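Local coordinates for protein hyperpolarization-activated (Ih) channel (PDB 2PTM) that probably forms a voltage-gated cation channel opened by hyperpolarisation, of which this cytoplasmic C-terminal piece, C-linker plus cyclic nucleotide-binding domain, binds cAMP, at residues T134-S137 and Y141-E144; L94-F99 and F117-I122; C146-E151 and A182-M187. All coordinates share one frame; numbering follows the deposited sequence.

Interaction 1 (T134-S137 and Y141-E144); sequences TSLS and YFGE. With CMP (adenosine-3',5'-cyclic-monophosphate), chain C.
Leu136 reaches across from strand 132-136 with a single methyl, CD1, which lies 3.6 Å from Tyr141 O and 3.9 Å from Phe142 CB. The two residues meet in the beta roll, beside the cAMP pocket. No hydrogen bond joins the two segments directly, but both segments also contact the nucleotide. On the 134-137 side, Thr134 CG2 sits 3.5 Å from the adenine N1. On the other side the side chain to follow is Glu144. Its CB lies by Met187 of helix 181-192; a chi1 of 81° tucks CG in beside both backbone branches, and a kink at the next bond folds the carboxylate back toward the ribose. CD arrives at the edge of the Tyr141 ring, in the ring plane. At the tip the two oxygens part company: OE1 accepts the 2'-hydroxyl of the ribose, 2.7 Å from CMP O2', while OE2 forms a salt bridge with Arg194. That same O2' accepts from Gly143 N at 2.9 Å, with an N-H...O angle of 155°. The hydroxyl therefore acts as donor and acceptor at once, its two partners standing about 72° apart around O2'. Such a pair of bonds is consistent with recognition of the ribose 2'-hydroxyl, and Arg194 probably steadies the carboxylate as an anion.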
# COMPACT_ATOMS: atom_id res chain seq x y z
N THR A 134 20.63 8.63 -32.77
CA THR A 134 20.90 7.23 -33.03
C THR A 134 19.64 6.43 -32.75
O THR A 134 18.65 6.98 -32.26
CB THR A 134 22.02 6.71 -32.11
OG1 THR A 134 22.48 5.43 -32.58
CG2 THR A 134 21.53 6.58 -30.68
N SER A 135 19.68 5.14 -33.08
CA SER A 135 18.60 4.23 -32.74
C SER A 135 19.18 3.12 -31.89
O SER A 135 20.35 2.76 -32.05
CB SER A 135 17.95 3.65 -34.00
OG SER A 135 17.56 4.70 -34.87
N LEU A 136 18.37 2.59 -30.97
CA LEU A 136 18.81 1.53 -30.07
C LEU A 136 17.90 0.33 -30.22
O LEU A 136 16.73 0.48 -30.60
CB LEU A 136 18.77 2.02 -28.61
CG LEU A 136 19.64 3.21 -28.22
CD1 LEU A 136 19.42 3.54 -26.75
CD2 LEU A 136 21.12 2.92 -28.49
N SER A 137 18.42 -0.86 -29.96
CA SER A 137 17.58 -2.06 -30.09
C SER A 137 17.92 -3.12 -29.07
O SER A 137 18.55 -2.84 -28.06
CB SER A 137 17.66 -2.64 -31.50
OG SER A 137 19.00 -2.90 -31.86
N TYR A 141 20.01 -0.19 -23.56
CA TYR A 141 19.21 0.40 -22.49
C TYR A 141 19.22 1.91 -22.64
O TYR A 141 20.07 2.45 -23.35
CB TYR A 141 19.71 -0.04 -21.12
CG TYR A 141 21.13 0.37 -20.76
CD1 TYR A 141 21.46 1.71 -20.58
CD2 TYR A 141 22.12 -0.58 -20.58
CE1 TYR A 141 22.75 2.09 -20.25
CE2 TYR A 141 23.42 -0.21 -20.24
CZ TYR A 141 23.72 1.13 -20.07
OH TYR A 141 25.00 1.50 -19.73
N PHE A 142 18.27 2.57 -22.01
CA PHE A 142 18.20 4.02 -22.11
C PHE A 142 17.43 4.58 -20.92
O PHE A 142 16.73 3.84 -20.23
CB PHE A 142 17.54 4.45 -23.42
CG PHE A 142 16.11 3.96 -23.57
CD1 PHE A 142 15.05 4.67 -23.00
CD2 PHE A 142 15.83 2.80 -24.28
CE1 PHE A 142 13.73 4.22 -23.14
CE2 PHE A 142 14.52 2.34 -24.42
CZ PHE A 142 13.47 3.04 -23.86
N GLY A 143 17.56 5.89 -20.70
CA GLY A 143 16.85 6.56 -19.63
C GLY A 143 17.65 6.55 -18.34
O GLY A 143 17.12 6.83 -17.26
N GLU A 144 18.93 6.20 -18.45
CA GLU A 144 19.78 6.14 -17.27
C GLU A 144 20.39 7.49 -16.89
O GLU A 144 20.72 7.72 -15.72
CB GLU A 144 20.89 5.10 -17.46
CG GLU A 144 22.09 5.58 -18.27
CD GLU A 144 21.83 5.64 -19.76
OE1 GLU A 144 20.75 5.23 -20.21
OE2 GLU A 144 22.72 6.09 -20.49
P CMP C . 17.84 10.14 -20.19
O1P CMP C . 18.38 11.60 -20.34
O2P CMP C . 17.49 9.69 -18.85
O5' CMP C . 16.67 10.13 -21.30
C5' CMP C . 16.85 9.93 -22.68
C4' CMP C . 17.84 8.82 -23.00
O4' CMP C . 18.36 8.80 -24.32
C3' CMP C . 19.09 9.08 -22.19
O3' CMP C . 19.02 9.22 -20.81
C2' CMP C . 20.13 8.09 -22.71
O2' CMP C . 19.80 6.79 -22.26
C1' CMP C . 19.67 8.13 -24.21
N9 CMP C . 20.60 8.85 -25.03
C8 CMP C . 20.83 10.25 -25.12
N7 CMP C . 21.75 10.57 -26.05
C5 CMP C . 22.16 9.34 -26.58
C6 CMP C . 23.11 8.96 -27.58
N6 CMP C . 23.84 9.90 -28.25
N1 CMP C . 23.28 7.63 -27.85
C2 CMP C . 22.53 6.72 -27.18
N3 CMP C . 21.59 6.93 -26.23
C4 CMP C . 21.43 8.25 -25.97

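Interaction 2 (L94-F99 and F117-I122); sequences LEFEVF and FIQQGI
Leu94 and Phe117 meet in the beta roll of the cyclic nucleotide-binding domain. Their segments run along strands 95-99 and 114-118, which are not neighbours: 163-169 runs between them, antiparallel to both. Contact is thus made by side chains reaching over the middle strand, with no hydrogen bond between the two segments. The apolar part is one leucine methyl against two ring carbons. Leu94 CD2 lies 3.8 Å from Phe117 CD2 and 4.0 Å from Phe117 CE2, approaching the ring obliquely while the two side chains cross at about a right angle. Phe166 of the middle strand also packs against Leu94 and pairs through its backbone with Phe117.

The mixed part is looser and joins Phe96 to Gln119. In Phe96, CG is anti to the backbone N (chi1 -176°), and the far part of the ring comes within range of Gln119; the ring also meets that of Phe166. Gln119 and Gln120 form a classic bulge opposite Thr164, where the chain changes direction. The Gln119 amide oxygen is hydrogen-bonded to the Thr164 hydroxyl, and that same OE1 comes to 4.2 Å from Phe96 CE1.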
# COMPACT_ATOMS: atom_id res chain seq x y z
N LEU A 94 13.17 -5.78 -12.07
CA LEU A 94 12.71 -5.26 -13.36
C LEU A 94 11.18 -5.35 -13.50
O LEU A 94 10.57 -6.29 -12.99
CB LEU A 94 13.38 -6.02 -14.50
CG LEU A 94 14.89 -5.83 -14.68
CD1 LEU A 94 15.39 -6.71 -15.82
CD2 LEU A 94 15.22 -4.37 -14.94
N GLU A 95 10.58 -4.38 -14.18
CA GLU A 95 9.14 -4.42 -14.47
C GLU A 95 8.92 -4.52 -15.98
O GLU A 95 9.45 -3.72 -16.74
CB GLU A 95 8.44 -3.17 -13.94
CG GLU A 95 8.31 -3.16 -12.42
CD GLU A 95 7.31 -4.18 -11.91
OE1 GLU A 95 6.37 -4.51 -12.66
OE2 GLU A 95 7.46 -4.64 -10.77
N PHE A 96 8.13 -5.49 -16.41
CA PHE A 96 7.86 -5.66 -17.84
C PHE A 96 6.95 -4.55 -18.35
O PHE A 96 5.94 -4.22 -17.73
CB PHE A 96 7.20 -7.01 -18.07
CG PHE A 96 6.95 -7.33 -19.51
CD1 PHE A 96 8.00 -7.45 -20.40
CD2 PHE A 96 5.66 -7.53 -19.98
CE1 PHE A 96 7.77 -7.77 -21.73
CE2 PHE A 96 5.43 -7.85 -21.31
CZ PHE A 96 6.48 -7.96 -22.19
N GLU A 97 7.30 -3.95 -19.49
CA GLU A 97 6.47 -2.90 -20.08
C GLU A 97 6.44 -3.14 -21.57
O GLU A 97 7.41 -3.63 -22.14
CB GLU A 97 7.05 -1.50 -19.80
CG GLU A 97 6.99 -1.09 -18.31
CD GLU A 97 7.35 0.37 -18.08
OE1 GLU A 97 6.98 1.22 -18.92
OE2 GLU A 97 8.01 0.67 -17.06
N VAL A 98 5.32 -2.81 -22.20
CA VAL A 98 5.22 -2.90 -23.65
C VAL A 98 4.79 -1.55 -24.16
O VAL A 98 3.91 -0.91 -23.57
CB VAL A 98 4.17 -3.97 -24.09
CG1 VAL A 98 3.80 -3.78 -25.56
CG2 VAL A 98 4.70 -5.38 -23.86
N PHE A 99 5.42 -1.10 -25.25
CA PHE A 99 5.04 0.13 -25.95
C PHE A 99 4.80 -0.16 -27.44
O PHE A 99 5.25 -1.18 -27.97
CB PHE A 99 6.11 1.23 -25.78
CG PHE A 99 6.16 1.84 -24.39
CD1 PHE A 99 5.47 3.01 -24.10
CD2 PHE A 99 6.92 1.24 -23.39
CE1 PHE A 99 5.51 3.58 -22.83
CE2 PHE A 99 6.98 1.80 -22.11
CZ PHE A 99 6.27 2.98 -21.83
N PHE A 117 15.50 -1.29 -20.12
CA PHE A 117 16.31 -2.23 -20.89
C PHE A 117 15.46 -2.74 -22.03
O PHE A 117 14.30 -3.10 -21.81
CB PHE A 117 16.74 -3.41 -20.00
CG PHE A 117 17.69 -3.02 -18.91
CD1 PHE A 117 19.06 -3.10 -19.12
CD2 PHE A 117 17.22 -2.57 -17.69
CE1 PHE A 117 19.94 -2.74 -18.12
CE2 PHE A 117 18.10 -2.20 -16.68
CZ PHE A 117 19.46 -2.28 -16.90
N ILE A 118 16.02 -2.80 -23.23
CA ILE A 118 15.27 -3.25 -24.40
C ILE A 118 15.39 -4.76 -24.57
O ILE A 118 16.48 -5.28 -24.83
CB ILE A 118 15.75 -2.57 -25.70
CG1 ILE A 118 15.64 -1.04 -25.58
CG2 ILE A 118 14.95 -3.06 -26.90
CD1 ILE A 118 16.20 -0.29 -26.80
N GLN A 119 14.29 -5.48 -24.40
CA GLN A 119 14.30 -6.90 -24.70
C GLN A 119 14.20 -7.03 -26.20
O GLN A 119 15.07 -7.61 -26.86
CB GLN A 119 13.13 -7.63 -24.06
CG GLN A 119 13.10 -9.12 -24.44
CD GLN A 119 11.98 -9.84 -23.74
OE1 GLN A 119 10.81 -9.60 -24.02
NE2 GLN A 119 12.34 -10.72 -22.82
N GLN A 120 13.13 -6.47 -26.76
CA GLN A 120 12.98 -6.47 -28.20
C GLN A 120 12.38 -5.17 -28.71
O GLN A 120 11.48 -4.62 -28.08
CB GLN A 120 12.14 -7.66 -28.66
CG GLN A 120 13.01 -8.89 -28.92
CD GLN A 120 12.25 -10.02 -29.56
OE1 GLN A 120 12.53 -10.41 -30.70
NE2 GLN A 120 11.27 -10.56 -28.84
N GLY A 121 12.89 -4.68 -29.83
CA GLY A 121 12.32 -3.51 -30.45
C GLY A 121 13.39 -2.52 -30.86
O GLY A 121 14.58 -2.69 -30.57
N ILE A 122 12.96 -1.48 -31.54
CA ILE A 122 13.86 -0.43 -32.00
C ILE A 122 13.30 0.91 -31.56
O ILE A 122 12.12 1.18 -31.76
CB ILE A 122 13.97 -0.43 -33.53
CG1 ILE A 122 14.55 -1.76 -34.01
CG2 ILE A 122 14.80 0.75 -33.99
CD1 ILE A 122 14.53 -1.93 -35.51

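Interaction 3 (C146-E151 and A182-M187); sequences CLLTRE and AMRKTM. With CMP (adenosine-3',5'-cyclic-monophosphate), chain C.
Leu148 overlaps two residues of helix 181-192 with its two methyls: CD1 lies 3.9 Å from Met187 CG, and CD2 is 3.9 Å from Arg184 NH1. This joins the short helix of the phosphate-binding cassette, 145-149, to the C-terminal helix that closes the cyclic nucleotide-binding domain. The side chains of Leu148 and Arg184 run antiparallel alongside one another. Arg184 starts out extended and bends at chi3 (-69°), which brings NH1 against Leu148 CD2; its NH2 is hydrogen-bonded to Asn174 of helix 170-179.

Beside the leucine the contact becomes polar. A water accepts from Arg184 NH1 at 3.3 Å, in the plane of that guanidinium, and donates to Leu147 O at 2.7 Å, linking the two helices. The water also lies over one face of the Arg150 guanidinium. Arg150 NH2 and Arg184 NH1 are 4.3 Å apart, a like-charge approach with the water beside both groups. Arg150, with positive phi, lies within an ST turn in which Glu151 N donates to Thr149 OG1. At the start of the short helix, Cys146 N donates to the cAMP phosphate, 3.0 Å from CMP O2P with an N-H...O angle of 162°.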
# COMPACT_ATOMS: atom_id res chain seq x y z
N CYS A 146 19.37 10.63 -16.70
CA CYS A 146 18.56 11.39 -15.75
C CYS A 146 18.63 10.81 -14.33
O CYS A 146 18.61 11.54 -13.34
CB CYS A 146 17.11 11.40 -16.24
SG CYS A 146 15.98 12.33 -15.26
N LEU A 147 18.71 9.49 -14.23
CA LEU A 147 18.81 8.83 -12.92
C LEU A 147 20.18 9.05 -12.28
O LEU A 147 20.32 9.03 -11.06
CB LEU A 147 18.55 7.33 -13.04
CG LEU A 147 17.20 6.90 -13.63
CD1 LEU A 147 16.98 5.43 -13.38
CD2 LEU A 147 16.09 7.71 -13.02
N LEU A 148 21.20 9.22 -13.12
CA LEU A 148 22.55 9.45 -12.63
C LEU A 148 22.76 10.90 -12.20
O LEU A 148 23.43 11.17 -11.20
CB LEU A 148 23.59 9.05 -13.69
CG LEU A 148 23.68 7.56 -14.03
CD1 LEU A 148 24.50 7.33 -15.30
CD2 LEU A 148 24.26 6.79 -12.85
N THR A 149 22.18 11.83 -12.95
CA THR A 149 22.37 13.25 -12.67
C THR A 149 21.30 13.81 -11.74
O THR A 149 21.48 14.86 -11.13
CB THR A 149 22.30 14.08 -13.96
OG1 THR A 149 20.96 14.02 -14.48
CG2 THR A 149 23.27 13.55 -15.00
N ARG A 150 20.19 13.10 -11.64
CA ARG A 150 19.02 13.58 -10.91
C ARG A 150 18.55 14.93 -11.47
O ARG A 150 17.95 15.74 -10.76
CB ARG A 150 19.32 13.68 -9.42
CG ARG A 150 19.84 12.39 -8.81
CD ARG A 150 20.53 12.62 -7.48
NE ARG A 150 21.21 11.41 -7.02
CZ ARG A 150 22.46 11.08 -7.35
NH1 ARG A 150 23.17 11.87 -8.14
NH2 ARG A 150 22.99 9.96 -6.88
N GLU A 151 18.84 15.15 -12.75
CA GLU A 151 18.39 16.34 -13.47
C GLU A 151 17.19 15.99 -14.35
O GLU A 151 16.21 15.43 -13.87
CB GLU A 151 19.52 16.91 -14.33
CG GLU A 151 20.72 17.41 -13.53
CD GLU A 151 20.43 18.70 -12.80
OE1 GLU A 151 19.33 19.26 -13.00
OE2 GLU A 151 21.30 19.15 -12.03
N ALA A 182 30.78 -1.02 -8.32
CA ALA A 182 31.51 -1.24 -9.56
C ALA A 182 30.62 -0.99 -10.77
O ALA A 182 31.09 -0.50 -11.81
CB ALA A 182 32.09 -2.65 -9.60
N MET A 183 29.34 -1.33 -10.64
CA MET A 183 28.39 -1.13 -11.73
C MET A 183 27.91 0.32 -11.91
O MET A 183 27.45 0.69 -12.99
CB MET A 183 27.20 -2.08 -11.59
CG MET A 183 27.20 -3.22 -12.60
SD MET A 183 28.68 -4.25 -12.59
CE MET A 183 28.43 -5.18 -11.08
N ARG A 184 28.01 1.13 -10.86
CA ARG A 184 27.76 2.56 -11.01
C ARG A 184 28.86 3.14 -11.88
O ARG A 184 28.60 4.00 -12.73
CB ARG A 184 27.75 3.28 -9.66
CG ARG A 184 27.52 4.78 -9.80
CD ARG A 184 27.31 5.47 -8.45
NE ARG A 184 26.04 5.10 -7.83
CZ ARG A 184 24.87 5.69 -8.08
NH1 ARG A 184 24.80 6.68 -8.96
NH2 ARG A 184 23.78 5.29 -7.45
N LYS A 185 30.08 2.67 -11.66
CA LYS A 185 31.23 3.16 -12.41
C LYS A 185 31.05 2.82 -13.88
O LYS A 185 31.18 3.69 -14.74
CB LYS A 185 32.52 2.56 -11.87
N THR A 186 30.74 1.56 -14.17
CA THR A 186 30.57 1.16 -15.56
C THR A 186 29.39 1.90 -16.18
O THR A 186 29.42 2.27 -17.35
CB THR A 186 30.43 -0.37 -15.74
OG1 THR A 186 29.09 -0.78 -15.46
CG2 THR A 186 31.39 -1.11 -14.82
N MET A 187 28.35 2.15 -15.39
CA MET A 187 27.20 2.88 -15.91
C MET A 187 27.53 4.34 -16.22
O MET A 187 27.16 4.86 -17.26
CB MET A 187 26.02 2.80 -14.94
CG MET A 187 24.76 3.48 -15.45
SD MET A 187 23.56 2.33 -16.14
CE MET A 187 23.37 1.21 -14.75
P CMP C . 17.84 10.14 -20.19
O1P CMP C . 18.38 11.60 -20.34
O2P CMP C . 17.49 9.69 -18.85
O5' CMP C . 16.67 10.13 -21.30
C5' CMP C . 16.85 9.93 -22.68
C4' CMP C . 17.84 8.82 -23.00
O4' CMP C . 18.36 8.80 -24.32
C3' CMP C . 19.09 9.08 -22.19
O3' CMP C . 19.02 9.22 -20.81
C2' CMP C . 20.13 8.09 -22.71
O2' CMP C . 19.80 6.79 -22.26
C1' CMP C . 19.67 8.13 -24.21
N9 CMP C . 20.60 8.85 -25.03
C8 CMP C . 20.83 10.25 -25.12
N7 CMP C . 21.75 10.57 -26.05
C5 CMP C . 22.16 9.34 -26.58
C6 CMP C . 23.11 8.96 -27.58
N6 CMP C . 23.84 9.90 -28.25
N1 CMP C . 23.28 7.63 -27.85
C2 CMP C . 22.53 6.72 -27.18
N3 CMP C . 21.59 6.93 -26.23
C4 CMP C . 21.43 8.25 -25.97
O HOH W 1 21.92 8.19 -9.03

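How the interactions relate
Interactions 1 and 3 share the nucleotide: the first holds its ribose and touches its adenine, the third its phosphate, with centres 15 Å apart. They also touch through Met187, whose SD lies 4.0 Å from Tyr141 OH, so helix 181-192 packs on strand 141-142 as well as on the cassette helix. Interaction 2 lies nearer the centre of the chain, 11 Å between centres from interaction 1, in the sheet where strands 114-118 and 141-142 are neighbours. Tyr141 CB meets Phe117 CD1 at 3.7 Å, and Phe117's side chain is about 10 Å from the cAMP. Interactions 2 and 3 do not touch; their nearest atoms are about 6 Å apart.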